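Local coordinates for glucose-inhibited division protein A-related protein, probable oxidoreductase (Thermus thermophilus, PDB 2CUL) that binds flavin-adenine dinucleotide in a Rossmann fold and is probably an oxidoreductase related to the division protein GidA, at residues A[2-16]-A[27-41]. Residues are numbered along the deposited sequence; the frame is centred on the assembly and turned at random.
Sequences AAYQVLIVGAGFSGA and VRVGLLTQSLDAVMM. With FAD (flavin-adenine dinucleotide), chain B.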
loop_
_atom_site.group_PDB
_atom_site.type_symbol
_atom_site.label_atom_id
_atom_site.label_comp_id
_atom_site.label_asym_id
_atom_site.label_seq_id
_atom_site.Cartn_x
_atom_site.Cartn_y
_atom_site.Cartn_z
ATOM N N ALA A 2 20.400 5.487 -4.436
ATOM C CA ALA A 2 19.855 5.531 -3.048
ATOM C C ALA A 2 19.116 6.840 -2.788
ATOM O O ALA A 2 19.054 7.310 -1.649
ATOM C CB ALA A 2 20.990 5.362 -2.041
ATOM N N ALA A 3 18.561 7.425 -3.846
ATOM C CA ALA A 3 17.824 8.678 -3.726
ATOM C C ALA A 3 16.753 8.527 -2.653
ATOM O O ALA A 3 16.635 9.366 -1.755
ATOM C CB ALA A 3 17.187 9.041 -5.062
ATOM N N TYR A 4 15.968 7.456 -2.753
ATOM C CA TYR A 4 14.931 7.195 -1.764
ATOM C C TYR A 4 15.469 6.217 -0.728
ATOM O O TYR A 4 15.972 5.146 -1.073
ATOM C CB TYR A 4 13.681 6.567 -2.394
ATOM C CG TYR A 4 13.035 7.349 -3.515
ATOM C CD1 TYR A 4 12.717 8.699 -3.371
ATOM C CD2 TYR A 4 12.711 6.719 -4.716
ATOM C CE1 TYR A 4 12.089 9.403 -4.407
ATOM C CE2 TYR A 4 12.084 7.409 -5.748
ATOM C CZ TYR A 4 11.776 8.747 -5.587
ATOM O OH TYR A 4 11.150 9.418 -6.613
ATOM N N GLN A 5 15.374 6.589 0.539
ATOM C CA GLN A 5 15.822 5.709 1.609
ATOM C C GLN A 5 14.793 4.596 1.748
ATOM O O GLN A 5 15.124 3.462 2.097
ATOM C CB GLN A 5 15.938 6.489 2.913
ATOM C CG GLN A 5 17.111 7.447 2.920
ATOM C CD GLN A 5 17.150 8.301 4.163
ATOM O OE1 GLN A 5 16.339 9.211 4.329
ATOM N NE2 GLN A 5 18.091 8.008 5.052
ATOM N N VAL A 6 13.538 4.934 1.469
ATOM C CA VAL A 6 12.447 3.970 1.531
ATOM C C VAL A 6 11.526 4.191 0.334
ATOM O O VAL A 6 11.065 5.307 0.095
ATOM C CB VAL A 6 11.606 4.126 2.829
ATOM C CG1 VAL A 6 10.519 3.060 2.874
ATOM C CG2 VAL A 6 12.502 4.008 4.059
ATOM N N LEU A 7 11.284 3.125 -0.428
ATOM C CA LEU A 7 10.394 3.175 -1.583
ATOM C C LEU A 7 9.161 2.374 -1.192
ATOM O O LEU A 7 9.263 1.195 -0.853
ATOM C CB LEU A 7 11.047 2.532 -2.811
ATOM C CG LEU A 7 10.127 2.332 -4.023
ATOM C CD1 LEU A 7 9.724 3.684 -4.605
ATOM C CD2 LEU A 7 10.858 1.506 -5.080
ATOM N N ILE A 8 8.001 3.021 -1.235
ATOM C CA ILE A 8 6.748 2.376 -0.868
ATOM C C ILE A 8 5.860 2.207 -2.093
ATOM O O ILE A 8 5.608 3.170 -2.818
ATOM C CB ILE A 8 5.983 3.226 0.166
ATOM C CG1 ILE A 8 6.865 3.462 1.398
ATOM C CG2 ILE A 8 4.684 2.525 0.568
ATOM C CD1 ILE A 8 6.308 4.516 2.348
ATOM N N VAL A 9 5.395 0.981 -2.317
ATOM C CA VAL A 9 4.513 0.678 -3.439
ATOM C C VAL A 9 3.074 0.607 -2.930
ATOM O O VAL A 9 2.689 -0.346 -2.247
ATOM C CB VAL A 9 4.894 -0.671 -4.100
ATOM C CG1 VAL A 9 3.951 -0.975 -5.261
ATOM C CG2 VAL A 9 6.334 -0.610 -4.596
ATOM N N GLY A 10 2.286 1.631 -3.261
ATOM C CA GLY A 10 0.899 1.678 -2.829
ATOM C C GLY A 10 0.629 2.853 -1.908
ATOM O O GLY A 10 1.101 2.877 -0.774
ATOM N N ALA A 11 -0.134 3.828 -2.397
ATOM C CA ALA A 11 -0.462 5.017 -1.618
ATOM C C ALA A 11 -1.833 4.898 -0.970
ATOM O O ALA A 11 -2.656 5.816 -1.056
ATOM C CB ALA A 11 -0.412 6.252 -2.512
ATOM N N GLY A 12 -2.070 3.762 -0.326
ATOM C CA GLY A 12 -3.335 3.531 0.341
ATOM C C GLY A 12 -3.227 3.825 1.824
ATOM O O GLY A 12 -2.281 4.471 2.273
ATOM N N PHE A 13 -4.185 3.334 2.600
ATOM C CA PHE A 13 -4.182 3.603 4.031
ATOM C C PHE A 13 -2.922 3.196 4.784
ATOM O O PHE A 13 -2.469 3.935 5.654
ATOM C CB PHE A 13 -5.430 2.992 4.672
ATOM C CG PHE A 13 -6.690 3.730 4.318
ATOM C CD1 PHE A 13 -7.150 4.772 5.121
ATOM C CD2 PHE A 13 -7.378 3.434 3.144
ATOM C CE1 PHE A 13 -8.276 5.511 4.757
ATOM C CE2 PHE A 13 -8.505 4.168 2.769
ATOM C CZ PHE A 13 -8.954 5.208 3.577
ATOM N N SER A 14 -2.337 2.047 4.454
ATOM C CA SER A 14 -1.126 1.630 5.157
ATOM C C SER A 14 0.128 2.261 4.558
ATOM O O SER A 14 0.985 2.751 5.285
ATOM C CB SER A 14 -0.990 0.098 5.156
ATOM O OG SER A 14 -0.872 -0.424 3.842
ATOM N N GLY A 15 0.225 2.252 3.232
ATOM C CA GLY A 15 1.387 2.814 2.564
ATOM C C GLY A 15 1.551 4.310 2.734
ATOM O O GLY A 15 2.654 4.794 2.978
ATOM N N ALA A 16 0.457 5.051 2.595
ATOM C CA ALA A 16 0.516 6.503 2.749
ATOM C C ALA A 16 0.812 6.885 4.200
ATOM O O ALA A 16 1.526 7.856 4.458
ATOM C CB ALA A 16 -0.795 7.131 2.293
ATOM N N VAL A 27 12.935 11.497 6.500
ATOM C CA VAL A 27 13.375 10.382 5.677
ATOM C C VAL A 27 12.990 10.644 4.227
ATOM O O VAL A 27 11.881 11.105 3.948
ATOM C CB VAL A 27 12.730 9.059 6.145
ATOM C CG1 VAL A 27 13.177 7.904 5.250
ATOM C CG2 VAL A 27 13.118 8.785 7.588
ATOM N N ARG A 28 13.915 10.374 3.310
ATOM C CA ARG A 28 13.658 10.568 1.887
ATOM C C ARG A 28 12.791 9.409 1.422
ATOM O O ARG A 28 13.269 8.285 1.258
ATOM C CB ARG A 28 14.970 10.590 1.106
ATOM C CG ARG A 28 15.886 11.748 1.473
ATOM C CD ARG A 28 17.200 11.648 0.725
ATOM N NE ARG A 28 17.857 10.372 0.991
ATOM C CZ ARG A 28 18.941 9.939 0.359
ATOM N NH1 ARG A 28 19.500 10.680 -0.587
ATOM N NH2 ARG A 28 19.468 8.764 0.674
ATOM N N VAL A 29 11.513 9.691 1.209
ATOM C CA VAL A 29 10.567 8.666 0.793
ATOM C C VAL A 29 10.030 8.807 -0.621
ATOM O O VAL A 29 9.689 9.899 -1.073
ATOM C CB VAL A 29 9.346 8.634 1.735
ATOM C CG1 VAL A 29 8.372 7.545 1.295
ATOM C CG2 VAL A 29 9.797 8.405 3.160
ATOM N N GLY A 30 9.961 7.675 -1.309
ATOM C CA GLY A 30 9.402 7.644 -2.643
ATOM C C GLY A 30 8.131 6.829 -2.505
ATOM O O GLY A 30 8.184 5.669 -2.095
ATOM N N LEU A 31 6.989 7.439 -2.809
ATOM C CA LEU A 31 5.706 6.753 -2.717
ATOM C C LEU A 31 5.179 6.535 -4.128
ATOM O O LEU A 31 4.676 7.459 -4.774
ATOM C CB LEU A 31 4.717 7.588 -1.897
ATOM C CG LEU A 31 3.323 7.002 -1.656
ATOM C CD1 LEU A 31 3.431 5.601 -1.046
ATOM C CD2 LEU A 31 2.554 7.930 -0.721
ATOM N N LEU A 32 5.314 5.299 -4.596
ATOM C CA LEU A 32 4.897 4.901 -5.937
ATOM C C LEU A 32 3.503 4.288 -5.901
ATOM O O LEU A 32 3.224 3.432 -5.063
ATOM C CB LEU A 32 5.915 3.890 -6.477
ATOM C CG LEU A 32 5.779 3.259 -7.863
ATOM C CD1 LEU A 32 7.134 2.678 -8.264
ATOM C CD2 LEU A 32 4.706 2.180 -7.860
ATOM N N THR A 33 2.623 4.726 -6.798
ATOM C CA THR A 33 1.270 4.184 -6.819
ATOM C C THR A 33 0.719 4.198 -8.246
ATOM O O THR A 33 0.983 5.122 -9.013
ATOM C CB THR A 33 0.376 4.970 -5.819
ATOM O OG1 THR A 33 -0.683 4.124 -5.358
ATOM C CG2 THR A 33 -0.193 6.232 -6.458
ATOM N N GLN A 34 -0.035 3.162 -8.612
ATOM C CA GLN A 34 -0.540 3.057 -9.980
ATOM C C GLN A 34 -1.514 4.120 -10.450
ATOM O O GLN A 34 -1.560 4.429 -11.643
ATOM C CB GLN A 34 -1.137 1.668 -10.232
ATOM C CG GLN A 34 -2.267 1.252 -9.322
ATOM C CD GLN A 34 -2.583 -0.228 -9.472
ATOM O OE1 GLN A 34 -1.705 -1.024 -9.807
ATOM N NE2 GLN A 34 -3.828 -0.606 -9.212
ATOM N N SER A 35 -2.288 4.685 -9.534
ATOM C CA SER A 35 -3.242 5.718 -9.917
ATOM C C SER A 35 -3.291 6.829 -8.882
ATOM O O SER A 35 -3.717 6.609 -7.753
ATOM C CB SER A 35 -4.640 5.121 -10.076
ATOM O OG SER A 35 -5.568 6.129 -10.439
ATOM N N LEU A 36 -2.849 8.024 -9.263
ATOM C CA LEU A 36 -2.874 9.143 -8.327
ATOM C C LEU A 36 -4.311 9.498 -7.968
ATOM O O LEU A 36 -4.571 10.023 -6.884
ATOM C CB LEU A 36 -2.165 10.361 -8.926
ATOM C CG LEU A 36 -0.644 10.220 -9.057
ATOM C CD1 LEU A 36 -0.096 11.464 -9.733
ATOM C CD2 LEU A 36 -0.000 10.037 -7.685
ATOM N N ASP A 37 -5.247 9.188 -8.863
ATOM C CA ASP A 37 -6.656 9.485 -8.616
ATOM C C ASP A 37 -7.295 8.522 -7.620
ATOM O O ASP A 37 -8.486 8.634 -7.320
ATOM C CB ASP A 37 -7.456 9.450 -9.924
ATOM C CG ASP A 37 -6.885 10.372 -10.982
ATOM O OD1 ASP A 37 -6.573 11.536 -10.653
ATOM O OD2 ASP A 37 -6.757 9.934 -12.144
ATOM N N ALA A 38 -6.510 7.580 -7.105
ATOM C CA ALA A 38 -7.029 6.608 -6.144
ATOM C C ALA A 38 -6.285 6.651 -4.811
ATOM O O ALA A 38 -6.532 5.825 -3.935
ATOM C CB ALA A 38 -6.961 5.201 -6.732
ATOM N N VAL A 39 -5.368 7.606 -4.664
ATOM C CA VAL A 39 -4.609 7.741 -3.423
ATOM C C VAL A 39 -5.536 7.825 -2.212
ATOM O O VAL A 39 -6.413 8.678 -2.154
ATOM C CB VAL A 39 -3.725 9.014 -3.451
ATOM C CG1 VAL A 39 -3.116 9.269 -2.083
ATOM C CG2 VAL A 39 -2.635 8.854 -4.489
ATOM N N MET A 40 -5.342 6.930 -1.248
ATOM C CA MET A 40 -6.155 6.934 -0.032
ATOM C C MET A 40 -7.660 6.895 -0.281
ATOM O O MET A 40 -8.431 7.483 0.478
ATOM C CB MET A 40 -5.816 8.169 0.805
ATOM C CG MET A 40 -4.458 8.127 1.462
ATOM S SD MET A 40 -4.451 7.021 2.875
ATOM C CE MET A 40 -5.261 8.063 4.120
ATOM N N MET A 41 -8.080 6.197 -1.330
ATOM C CA MET A 41 -9.499 6.084 -1.643
ATOM C C MET A 41 -10.165 5.084 -0.701
ATOM O O MET A 41 -9.707 3.954 -0.565
ATOM C CB MET A 41 -9.689 5.605 -3.086
ATOM C CG MET A 41 -11.146 5.566 -3.544
ATOM S SD MET A 41 -11.889 7.212 -3.614
ATOM C CE MET A 41 -11.099 7.842 -5.123
HETATM P PA FAD B . -5.285 0.203 -0.179
HETATM O O1A FAD B . -6.210 -0.525 -1.063
HETATM O O2A FAD B . -5.792 1.325 0.652
HETATM O O5B FAD B . -4.070 0.773 -1.041
HETATM C C5B FAD B . -3.370 -0.080 -1.949
HETATM C C4B FAD B . -2.718 0.844 -2.970
HETATM O O4B FAD B . -1.747 0.069 -3.674
HETATM C C3B FAD B . -3.684 1.404 -4.034
HETATM O O3B FAD B . -3.560 2.802 -4.179
HETATM C C2B FAD B . -3.311 0.636 -5.267
HETATM O O2B FAD B . -3.647 1.240 -6.495
HETATM C C1B FAD B . -1.816 0.423 -5.048
HETATM N N9A FAD B . -1.225 -0.669 -5.818
HETATM C C8A FAD B . -1.581 -1.997 -5.784
HETATM N N7A FAD B . -0.845 -2.737 -6.604
HETATM C C5A FAD B . 0.027 -1.840 -7.190
HETATM C C6A FAD B . 1.055 -2.009 -8.148
HETATM N N6A FAD B . 1.377 -3.173 -8.684
HETATM N N1A FAD B . 1.758 -0.878 -8.534
HETATM C C2A FAD B . 1.445 0.347 -7.991
HETATM N N3A FAD B . 0.470 0.570 -7.071
HETATM C C4A FAD B . -0.207 -0.552 -6.707
HETATM N N1 FAD B . -12.017 -1.202 5.982
HETATM C C2 FAD B . -12.778 -0.246 6.615
HETATM O O2 FAD B . -12.393 0.293 7.624
HETATM N N3 FAD B . -14.021 0.095 6.059
HETATM C C4 FAD B . -14.541 -0.468 4.913
HETATM O O4 FAD B . -15.657 -0.115 4.473
HETATM C C4X FAD B . -13.761 -1.450 4.268
HETATM N N5 FAD B . -14.223 -2.069 3.114
HETATM C C5X FAD B . -13.464 -3.033 2.478
HETATM C C6 FAD B . -13.951 -3.639 1.320
HETATM C C7 FAD B . -13.221 -4.622 0.624
HETATM C C7M FAD B . -13.806 -5.232 -0.625
HETATM C C8 FAD B . -11.929 -5.001 1.139
HETATM C C8M FAD B . -11.080 -6.037 0.452
HETATM C C9 FAD B . -11.424 -4.400 2.318
HETATM C C9A FAD B . -12.169 -3.410 3.011
HETATM N N10 FAD B . -11.693 -2.770 4.210
HETATM C C10 FAD B . -12.489 -1.795 4.838
HETATM C "C1'" FAD B . -10.357 -3.127 4.836
HETATM C "C2'" FAD B . -9.177 -2.138 4.701
HETATM O "O2'" FAD B . -9.365 -1.067 5.587
HETATM C "C3'" FAD B . -9.018 -1.589 3.269
HETATM O "O3'" FAD B . -8.814 -2.644 2.331
HETATM C "C4'" FAD B . -7.814 -0.636 3.120
HETATM O "O4'" FAD B . -7.877 0.074 1.885
HETATM C "C5'" FAD B . -6.513 -1.456 3.214
HETATM O "O5'" FAD B . -5.382 -0.574 3.126
HETATM P P FAD B . -4.105 -0.905 2.246
HETATM O O1P FAD B . -3.192 0.224 2.486
HETATM O O2P FAD B . -3.575 -2.274 2.563
HETATM O O3P FAD B . -4.612 -0.926 0.755
HETATM O O HOH W 1 -5.134 3.984 -2.549
#
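The carbonyl of A3 lies over one face of the R28 guanidinium, its O 3.2 Å from R28 NE. Next, the Y4 ring lies over G30 of strand 29-33 with G30 CA 3.6 Å from its centroid, a CH-pi contact over the face, while Y4 OH hydrogen-bonds to H85. A side chain on G30 would run into this ring. A serine in place of Y4 would probably uncover G30 and leave H85 without its hydroxyl partner. Q5 holds R28 twice: Q5 N donates to R28 O, and R28 N meets Q5 OE1 on a lone pair in the amide plane (2.9 Å, 171° at the hydrogen). From V6 to V9 the chain pairs in parallel with 29-33, V6 O and I8 O accepting from G30 and L32, I8 N donating back, and G10 N adds a last bond to L32 O. On the same face of the sheet as I8, L31 brings CD1 to 3.7 Å from I8 CB. G10 has no room for a side chain against FAD O4B. A11 N donates to T33 OG1, which the first torsion of T33 (-153°) sets roughly anti to its own backbone N, and A11 O takes M40 N at 2.9 Å. M40 folds back through its second and third torsions and sets SD over a face of the F13 ring, 4.4 Å from its centroid. F13 N and S14 N donate to the two FAD phosphates. This strand-turn-helix with G10, G12 and G15 fits the GxGxxG motif of the Rossmann beta-alpha-beta unit, here gripping the FAD diphosphate.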